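Local coordinates for protein gamma-D-glutamyl-L-lysine dipeptidyl-peptidase (Bacillus cereus ATCC 10987, PDB 3H41) that probably hydrolyses gamma-D-glutamyl-L-lysine bonds in murein peptides as a cysteine peptidase of bacterial cell-wall degradation, releasing L-Ala-gamma-D-Glu dipeptides, at residues Leu83-Pro88 with Asn92-Pro97; Tyr158-Leu161 with Lys167-Leu170; Met279-Arg284 with Ser288-Pro293. All coordinates share one frame; numbering follows the deposited sequence.

Interaction 1: residues Leu83-Pro88 with Asn92-Pro97; sequences LVHGQP and NEEGYP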
loop_
_atom_site.group_PDB
_atom_site.type_symbol
_atom_site.label_atom_id
_atom_site.label_comp_id
_atom_site.label_asym_id
_atom_site.label_seq_id
_atom_site.Cartn_x
_atom_site.Cartn_y
_atom_site.Cartn_z
ATOM N N LEU A 83 9.733 3.455 -11.556
ATOM C CA LEU A 83 10.027 2.362 -10.649
ATOM C C LEU A 83 9.807 2.860 -9.213
ATOM O O LEU A 83 10.473 3.806 -8.759
ATOM C CB LEU A 83 11.478 1.862 -10.817
ATOM C CG LEU A 83 11.881 1.558 -12.262
ATOM C CD1 LEU A 83 13.373 1.126 -12.322
ATOM C CD2 LEU A 83 10.950 0.496 -12.869
ATOM N N VAL A 84 8.888 2.211 -8.501
ATOM C CA VAL A 84 8.531 2.613 -7.154
ATOM C C VAL A 84 9.498 2.032 -6.150
ATOM O O VAL A 84 9.606 0.812 -5.965
ATOM C CB VAL A 84 7.075 2.191 -6.779
ATOM C CG1 VAL A 84 6.734 2.665 -5.320
ATOM C CG2 VAL A 84 6.026 2.731 -7.829
ATOM N N HIS A 85 10.222 2.909 -5.481
ATOM C CA HIS A 85 11.209 2.455 -4.517
ATOM C C HIS A 85 10.431 1.918 -3.313
ATOM O O HIS A 85 9.384 2.472 -2.921
ATOM C CB HIS A 85 12.083 3.623 -4.036
ATOM C CG HIS A 85 12.910 4.276 -5.112
ATOM N ND1 HIS A 85 13.951 5.141 -4.821
ATOM C CD2 HIS A 85 12.865 4.187 -6.460
ATOM C CE1 HIS A 85 14.506 5.552 -5.949
ATOM N NE2 HIS A 85 13.853 5.006 -6.960
ATOM N N GLY A 86 10.946 0.847 -2.739
ATOM C CA GLY A 86 10.392 0.310 -1.505
ATOM C C GLY A 86 9.309 -0.720 -1.705
ATOM O O GLY A 86 8.704 -1.170 -0.734
ATOM N N GLN A 87 9.098 -1.119 -2.962
ATOM C CA GLN A 87 8.182 -2.181 -3.293
ATOM C C GLN A 87 8.946 -3.263 -4.029
ATOM O O GLN A 87 9.038 -3.256 -5.256
ATOM C CB GLN A 87 7.006 -1.635 -4.101
ATOM C CG GLN A 87 6.108 -0.707 -3.265
ATOM C CD GLN A 87 4.785 -0.398 -3.951
ATOM O OE1 GLN A 87 4.497 -0.920 -5.035
ATOM N NE2 GLN A 87 3.986 0.486 -3.339
ATOM N N PRO A 88 9.542 -4.189 -3.272
ATOM C CA PRO A 88 10.429 -5.159 -3.946
ATOM C C PRO A 88 9.716 -6.096 -4.928
ATOM O O PRO A 88 8.570 -6.501 -4.700
ATOM C CB PRO A 88 11.020 -5.951 -2.784
ATOM C CG PRO A 88 10.909 -5.033 -1.601
ATOM C CD PRO A 88 9.592 -4.342 -1.812
ATOM N N ASN A 92 12.389 -6.078 -11.314
ATOM C CA ASN A 92 13.258 -4.918 -11.418
ATOM C C ASN A 92 13.948 -4.648 -10.096
ATOM O O ASN A 92 13.311 -4.534 -9.055
ATOM C CB ASN A 92 12.501 -3.667 -11.846
ATOM C CG ASN A 92 13.443 -2.528 -12.257
ATOM O OD1 ASN A 92 14.033 -1.868 -11.423
ATOM N ND2 ASN A 92 13.559 -2.294 -13.544
ATOM N N GLU A 93 15.265 -4.502 -10.166
ATOM C CA GLU A 93 16.037 -4.407 -8.954
ATOM C C GLU A 93 15.932 -3.025 -8.291
ATOM O O GLU A 93 16.246 -2.902 -7.118
ATOM C CB GLU A 93 17.491 -4.857 -9.215
ATOM C CG GLU A 93 17.566 -6.370 -9.512
ATOM C CD GLU A 93 18.984 -6.897 -9.723
ATOM O OE1 GLU A 93 19.946 -6.094 -9.641
ATOM O OE2 GLU A 93 19.124 -8.119 -9.971
ATOM N N GLU A 94 15.427 -2.012 -9.006
ATOM C CA GLU A 94 15.334 -0.660 -8.439
ATOM C C GLU A 94 13.970 -0.328 -7.839
ATOM O O GLU A 94 13.865 0.498 -6.943
ATOM C CB GLU A 94 15.658 0.393 -9.493
ATOM C CG GLU A 94 15.872 1.789 -8.889
ATOM C CD GLU A 94 16.521 2.783 -9.852
ATOM O OE1 GLU A 94 16.809 2.413 -11.020
ATOM O OE2 GLU A 94 16.738 3.940 -9.426
ATOM N N GLY A 95 12.918 -0.950 -8.348
ATOM C CA GLY A 95 11.576 -0.642 -7.868
ATOM C C GLY A 95 10.493 -1.294 -8.707
ATOM O O GLY A 95 10.778 -1.917 -9.733
ATOM N N TYR A 96 9.251 -1.107 -8.270
ATOM C CA TYR A 96 8.091 -1.716 -8.911
ATOM C C TYR A 96 7.692 -0.894 -10.103
ATOM O O TYR A 96 7.450 0.307 -9.979
ATOM C CB TYR A 96 6.895 -1.857 -7.931
ATOM C CG TYR A 96 6.020 -3.021 -8.323
ATOM C CD1 TYR A 96 5.156 -2.918 -9.393
ATOM C CD2 TYR A 96 6.091 -4.248 -7.661
ATOM C CE1 TYR A 96 4.385 -3.959 -9.775
ATOM C CE2 TYR A 96 5.305 -5.323 -8.063
ATOM C CZ TYR A 96 4.451 -5.159 -9.137
ATOM O OH TYR A 96 3.650 -6.169 -9.617
ATOM N N PRO A 97 7.632 -1.525 -11.282
ATOM C CA PRO A 97 7.388 -0.758 -12.488
ATOM C C PRO A 97 5.917 -0.529 -12.808
ATOM O O PRO A 97 5.062 -1.359 -12.498
ATOM C CB PRO A 97 8.025 -1.615 -13.547
ATOM C CG PRO A 97 7.719 -2.991 -13.088
ATOM C CD PRO A 97 7.953 -2.929 -11.593
HETATM O O HOH W 1 13.402 -0.115 -3.921
#
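Val84 and Tyr96 form an antiparallel hydrogen-bonded pair: Val84 N donates to Tyr96 O at 2.8 Å, and Tyr96 N returns a bond to Val84 O at 3.0 Å. Beside them Leu83 and Pro97 make a non-hydrogen-bonded pair. Gly95 CA comes to 3.1 Å from Val84 O, so the backbones meet closely at this glycine.

Apolar contact is concentrated on Leu83. Its CD2 rests on Pro97 CB at 3.7 Å, while CD1 reaches the Asn92 amide, 3.2 Å from OD1, and also meets Glu94 CB; the leucine and asparagine side chains cross at nearly a right angle. On the face shared by Val84 and Tyr96, Gln87 CB packs against Tyr96 CB at 3.8 Å, and Gln87 O lies in the plane of the tyrosine ring, at its edge. The Gln87 amide itself is held by Thr62 and Gln63.

Polar groups shape the connecting loop. Asn92 OD1 accepts from Glu94 N at 2.8 Å and more weakly from Gly95 N, closing an Asx turn. Val84 to Gln87 form a type II turn with glycine at its third position, where Gly86 N gives its hydrogen to a water that in turn donates to Glu94 O. His85 and Glu94 run side by side, ring and carboxylate planes 37° apart; His85 NE2 and Glu94 OE2 both bond to Thr71 OG1.

With CG anti to the backbone N (chi1 -152°), the Tyr96 ring carries its hydroxyl to Asp234, another substrate-binding residue. This beta hairpin of the SH3-type domain thus brings Tyr96, itself a substrate-binding residue, into the pocket that holds the alanine of the bound L-Ala-gamma-D-Glu.

Interaction 2: residues Tyr158-Leu161 with Lys167-Leu170; sequences YRVL and KAWL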
loop_
_atom_site.group_PDB
_atom_site.type_symbol
_atom_site.label_atom_id
_atom_site.label_comp_id
_atom_site.label_asym_id
_atom_site.label_seq_id
_atom_site.Cartn_x
_atom_site.Cartn_y
_atom_site.Cartn_z
ATOM N N TYR A 158 1.198 17.239 14.701
ATOM C CA TYR A 158 2.516 17.206 14.110
ATOM C C TYR A 158 2.438 18.102 12.891
ATOM O O TYR A 158 1.423 18.077 12.173
ATOM C CB TYR A 158 2.873 15.816 13.595
ATOM C CG TYR A 158 2.855 14.706 14.613
ATOM C CD1 TYR A 158 3.813 14.642 15.606
ATOM C CD2 TYR A 158 1.904 13.705 14.554
ATOM C CE1 TYR A 158 3.807 13.611 16.536
ATOM C CE2 TYR A 158 1.893 12.655 15.489
ATOM C CZ TYR A 158 2.844 12.618 16.469
ATOM O OH TYR A 158 2.860 11.599 17.397
ATOM N N ARG A 159 3.494 18.873 12.651
ATOM C CA ARG A 159 3.662 19.562 11.387
ATOM C C ARG A 159 4.622 18.795 10.497
ATOM O O ARG A 159 5.683 18.299 10.951
ATOM C CB ARG A 159 4.156 20.987 11.670
ATOM C CG ARG A 159 4.148 21.902 10.477
ATOM C CD ARG A 159 4.255 23.369 10.969
ATOM N NE ARG A 159 3.674 24.288 10.016
ATOM C CZ ARG A 159 4.253 25.409 9.591
ATOM N NH1 ARG A 159 5.453 25.766 10.045
ATOM N NH2 ARG A 159 3.616 26.188 8.715
ATOM N N VAL A 160 4.260 18.670 9.217
ATOM C CA VAL A 160 5.063 17.928 8.284
ATOM C C VAL A 160 5.255 18.681 6.969
ATOM O O VAL A 160 4.503 19.604 6.638
ATOM C CB VAL A 160 4.389 16.540 7.971
ATOM C CG1 VAL A 160 4.270 15.716 9.239
ATOM C CG2 VAL A 160 3.002 16.778 7.312
ATOM N N LEU A 161 6.220 18.241 6.191
ATOM C CA LEU A 161 6.493 18.790 4.869
ATOM C C LEU A 161 5.913 17.875 3.759
ATOM O O LEU A 161 6.144 16.675 3.766
ATOM C CB LEU A 161 8.010 18.907 4.663
ATOM C CG LEU A 161 8.444 19.641 3.388
ATOM C CD1 LEU A 161 8.081 21.133 3.438
ATOM C CD2 LEU A 161 9.931 19.444 3.127
ATOM N N LYS A 167 3.701 23.057 3.639
ATOM C CA LYS A 167 3.654 22.584 5.014
ATOM C C LYS A 167 2.196 22.300 5.392
ATOM O O LYS A 167 1.266 22.963 4.880
ATOM C CB LYS A 167 4.251 23.640 5.935
ATOM C CG LYS A 167 5.728 23.964 5.624
ATOM C CD LYS A 167 6.298 24.937 6.653
ATOM C CE LYS A 167 7.804 25.204 6.454
ATOM N NZ LYS A 167 8.112 25.641 5.080
ATOM N N ALA A 168 2.033 21.304 6.253
ATOM C CA ALA A 168 0.741 20.769 6.641
ATOM C C ALA A 168 0.810 20.245 8.043
ATOM O O ALA A 168 1.894 19.992 8.606
ATOM C CB ALA A 168 0.339 19.617 5.696
ATOM N N TRP A 169 -0.356 19.953 8.594
ATOM C CA TRP A 169 -0.416 19.377 9.922
ATOM C C TRP A 169 -1.521 18.340 10.062
ATOM O O TRP A 169 -2.481 18.355 9.289
ATOM C CB TRP A 169 -0.575 20.481 10.937
ATOM C CG TRP A 169 -1.917 21.168 10.995
ATOM C CD1 TRP A 169 -2.308 22.293 10.328
ATOM C CD2 TRP A 169 -2.996 20.805 11.856
ATOM N NE1 TRP A 169 -3.594 22.630 10.695
ATOM C CE2 TRP A 169 -4.037 21.719 11.630
ATOM C CE3 TRP A 169 -3.198 19.740 12.761
ATOM C CZ2 TRP A 169 -5.281 21.645 12.308
ATOM C CZ3 TRP A 169 -4.440 19.648 13.429
ATOM C CH2 TRP A 169 -5.462 20.613 13.203
ATOM N N LEU A 170 -1.340 17.426 11.010
ATOM C CA LEU A 170 -2.349 16.416 11.344
ATOM C C LEU A 170 -2.451 16.260 12.850
ATOM O O LEU A 170 -1.506 16.548 13.581
ATOM C CB LEU A 170 -2.061 15.061 10.705
ATOM C CG LEU A 170 -0.789 14.337 11.082
ATOM C CD1 LEU A 170 -0.955 12.826 10.771
ATOM C CD2 LEU A 170 0.411 14.941 10.342
#
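Arg159 CG lies anti to its own backbone N (chi1 -170°) and the chain stays extended as far as NE, whereas Lys167 turns CG to the side of its backbone N (chi1 -61°); these settings cross the two long side chains, setting the guanidinium against the lysine methylenes. They belong to the antiparallel beta hairpin 157-161/167-171 of the second SH3-type domain.

Two hydrogen-bonded pairs join the strands. Tyr158 and Leu170 exchange bonds of 3.0 Å (Tyr158 N to Leu170 O) and 3.1 Å (Leu170 N to Tyr158 O). In the pair Val160 and Ala168, Val160 N reaches Ala168 O at 2.8 Å with an almost straight N-H...O angle of 171°. Between these pairs Arg159 faces Trp169, and the alpha C-H of Trp169 approaches Tyr158 O.

The face carrying Tyr158, Val160, Ala168 and Leu170 is buried. Leu170 swings CD2 back across the strand gap to Val160 CG1, 4.1 Å away, and to Tyr158 CB, while its CG sits at the edge of the tyrosine ring. Val120 of strand 119-122 touches Tyr158 and Val160, and Leu129 of the adjacent strand 126-131 touches Val160 and Leu170.

On the other face Arg159, Lys167 and Trp169 are partly exposed, while Leu161 is buried. Trp169 leads its indole away from the partner strand toward the ring of Tyr130. Arg159 NH2 donates to the backbone O of Asn132, which helps to fix the guanidinium. The lysine ammonium stands 5.6 Å from Arg159 NH1 (NZ to NH1), a separation that probably moderates the repulsion, and Lys167 CD lies over one face of the guanidinium, 3.3 Å above its plane and displaced toward the rim.

Interaction 3: residues Met279-Arg284 with Ser288-Pro293; sequences MIHSPR and SVEIIP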
loop_
_atom_site.group_PDB
_atom_site.type_symbol
_atom_site.label_atom_id
_atom_site.label_comp_id
_atom_site.label_asym_id
_atom_site.label_seq_id
_atom_site.Cartn_x
_atom_site.Cartn_y
_atom_site.Cartn_z
HETATM N N MSE A 279 -7.679 -16.456 9.848
HETATM C CA MSE A 279 -6.750 -15.626 9.078
HETATM C C MSE A 279 -7.447 -14.335 8.693
HETATM O O MSE A 279 -8.663 -14.264 8.662
HETATM C CB MSE A 279 -6.220 -16.335 7.839
HETATM C CG MSE A 279 -7.281 -16.694 6.857
HETATM SE SE MSE A 279 -6.605 -17.935 5.540
HETATM C CE MSE A 279 -8.032 -17.600 4.413
ATOM N N ILE A 280 -6.653 -13.308 8.430
ATOM C CA ILE A 280 -7.166 -12.044 8.001
ATOM C C ILE A 280 -6.588 -11.768 6.614
ATOM O O ILE A 280 -5.450 -12.128 6.359
ATOM C CB ILE A 280 -6.836 -10.910 9.025
ATOM C CG1 ILE A 280 -7.613 -9.646 8.696
ATOM C CG2 ILE A 280 -5.315 -10.675 9.141
ATOM C CD1 ILE A 280 -7.635 -8.568 9.876
ATOM N N HIS A 281 -7.417 -11.198 5.720
ATOM C CA HIS A 281 -7.007 -10.894 4.359
ATOM C C HIS A 281 -7.900 -9.879 3.687
ATOM O O HIS A 281 -9.008 -9.563 4.155
ATOM C CB HIS A 281 -6.918 -12.210 3.507
ATOM C CG HIS A 281 -8.211 -12.949 3.325
ATOM N ND1 HIS A 281 -8.298 -14.117 2.578
ATOM C CD2 HIS A 281 -9.470 -12.702 3.776
ATOM C CE1 HIS A 281 -9.550 -14.539 2.576
ATOM N NE2 HIS A 281 -10.276 -13.717 3.311
ATOM N N SER A 282 -7.396 -9.312 2.595
ATOM C CA SER A 282 -8.225 -8.590 1.624
ATOM C C SER A 282 -8.469 -9.496 0.407
ATOM O O SER A 282 -7.580 -9.661 -0.423
ATOM C CB SER A 282 -7.547 -7.293 1.203
ATOM O OG SER A 282 -8.471 -6.566 0.442
ATOM N N PRO A 283 -9.669 -10.100 0.295
ATOM C CA PRO A 283 -9.652 -11.386 -0.453
ATOM C C PRO A 283 -9.930 -11.362 -1.947
ATOM O O PRO A 283 -9.244 -12.050 -2.704
ATOM C CB PRO A 283 -10.727 -12.201 0.264
ATOM C CG PRO A 283 -11.683 -11.210 0.731
ATOM C CD PRO A 283 -10.898 -9.965 1.094
ATOM N N ARG A 284 -10.933 -10.595 -2.367
ATOM C CA ARG A 284 -11.359 -10.534 -3.766
ATOM C C ARG A 284 -12.338 -9.372 -3.923
ATOM O O ARG A 284 -12.894 -8.884 -2.932
ATOM C CB ARG A 284 -12.033 -11.859 -4.186
ATOM C CG ARG A 284 -13.289 -12.216 -3.362
ATOM C CD ARG A 284 -14.036 -13.465 -3.867
ATOM N NE ARG A 284 -13.117 -14.561 -4.144
ATOM C CZ ARG A 284 -13.226 -15.423 -5.157
ATOM N NH1 ARG A 284 -14.227 -15.342 -6.044
ATOM N NH2 ARG A 284 -12.306 -16.373 -5.293
ATOM N N SER A 288 -14.501 -7.578 1.211
ATOM C CA SER A 288 -13.753 -6.563 1.924
ATOM C C SER A 288 -12.796 -7.246 2.864
ATOM O O SER A 288 -12.887 -8.466 3.080
ATOM C CB SER A 288 -14.692 -5.708 2.760
ATOM O OG SER A 288 -15.626 -5.068 1.926
ATOM N N VAL A 289 -11.904 -6.461 3.454
ATOM C CA VAL A 289 -11.015 -6.984 4.484
ATOM C C VAL A 289 -11.873 -7.722 5.532
ATOM O O VAL A 289 -12.843 -7.171 6.094
ATOM C CB VAL A 289 -10.154 -5.898 5.147
ATOM C CG1 VAL A 289 -9.370 -6.506 6.312
ATOM C CG2 VAL A 289 -9.199 -5.268 4.100
ATOM N N GLU A 290 -11.479 -8.954 5.805
ATOM C CA GLU A 290 -12.291 -9.864 6.591
ATOM C C GLU A 290 -11.448 -10.907 7.298
ATOM O O GLU A 290 -10.307 -11.197 6.905
ATOM C CB GLU A 290 -13.250 -10.612 5.667
ATOM C CG GLU A 290 -12.531 -11.636 4.760
ATOM C CD GLU A 290 -13.470 -12.381 3.779
ATOM O OE1 GLU A 290 -14.610 -11.912 3.551
ATOM O OE2 GLU A 290 -13.045 -13.438 3.239
ATOM N N ILE A 291 -12.064 -11.537 8.299
ATOM C CA ILE A 291 -11.458 -12.637 9.021
ATOM C C ILE A 291 -12.265 -13.912 8.735
ATOM O O ILE A 291 -13.482 -13.933 8.930
ATOM C CB ILE A 291 -11.435 -12.342 10.546
ATOM C CG1 ILE A 291 -10.356 -11.298 10.890
ATOM C CG2 ILE A 291 -11.250 -13.603 11.351
ATOM C CD1 ILE A 291 -10.468 -10.697 12.279
ATOM N N ILE A 292 -11.602 -14.967 8.303
ATOM C CA ILE A 292 -12.251 -16.263 8.022
ATOM C C ILE A 292 -11.390 -17.441 8.493
ATOM O O ILE A 292 -10.183 -17.295 8.757
ATOM C CB ILE A 292 -12.605 -16.466 6.503
ATOM C CG1 ILE A 292 -11.365 -16.464 5.615
ATOM C CG2 ILE A 292 -13.629 -15.447 6.015
ATOM C CD1 ILE A 292 -11.671 -16.909 4.180
ATOM N N PRO A 293 -11.995 -18.626 8.595
ATOM C CA PRO A 293 -11.168 -19.747 9.006
ATOM C C PRO A 293 -10.204 -20.114 7.917
ATOM O O PRO A 293 -10.553 -19.971 6.723
ATOM C CB PRO A 293 -12.179 -20.906 9.181
ATOM C CG PRO A 293 -13.520 -20.246 9.368
ATOM C CD PRO A 293 -13.444 -18.912 8.654
#
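His281, an inferred active-site residue, donates from NE2 to Glu290 OE2 at 2.8 Å, meeting the carboxylate oxygen on its anti side. The ring and carboxylate planes are 33° apart. Setting CG between backbone N and carbonyl carbon (chi1 63° in His281, 70° in Glu290) lays both side chains alongside each other, with Glu290 CG in the plane of the ring at its edge.

Packing is close here: Ile292 CD1 comes obliquely to His281 CE1 at 3.6 Å, and selenomethionine Met279 brings CE to the same CD1 at 3.7 Å. Pro283 CB lies over one face of the imidazole, and Pro283 CG touches Glu290 OE2. On the other face Ile291 CG1 packs on Ile280 CG1 at 3.9 Å. Paired backbone bonds at Met279-Ile292 and His281-Glu290 hold the strands together.

Toward solvent the contact loosens: Pro293 is exposed, Ile291 and Ser288 partly so. Glu290 OE2 also forms a salt bridge with Arg287 in the connecting loop.

Strand 290-293 edges the sheet of the NlpC/P60 domain; strand 267-275 flanks 278-281 and gives His281 ND1 its partner, His269, while helices 218-225 and 299-302 pack against Ile280 and Ile292 respectively.

Overall arrangement
Three beta hairpins follow one another along the chain, each in a different domain: interactions 1 and 2 in the two SH3-type domains, interaction 3 in the catalytic NlpC/P60 domain. Interaction 1 contributes to substrate binding and interaction 3 carries the inferred active-site residue His281, although their centres are about 27 Å apart and their nearest atoms about 15 Å. Interaction 1 borders the alanine end of the ligand, the side chain of Tyr96 about 3 Å from it; in interaction 3 His281 lies about 3 Å from His269 between side chains. Interaction 2 lies away from the known sites, its centre about 27 Å from that of interaction 1 and about 34 Å from that of interaction 3.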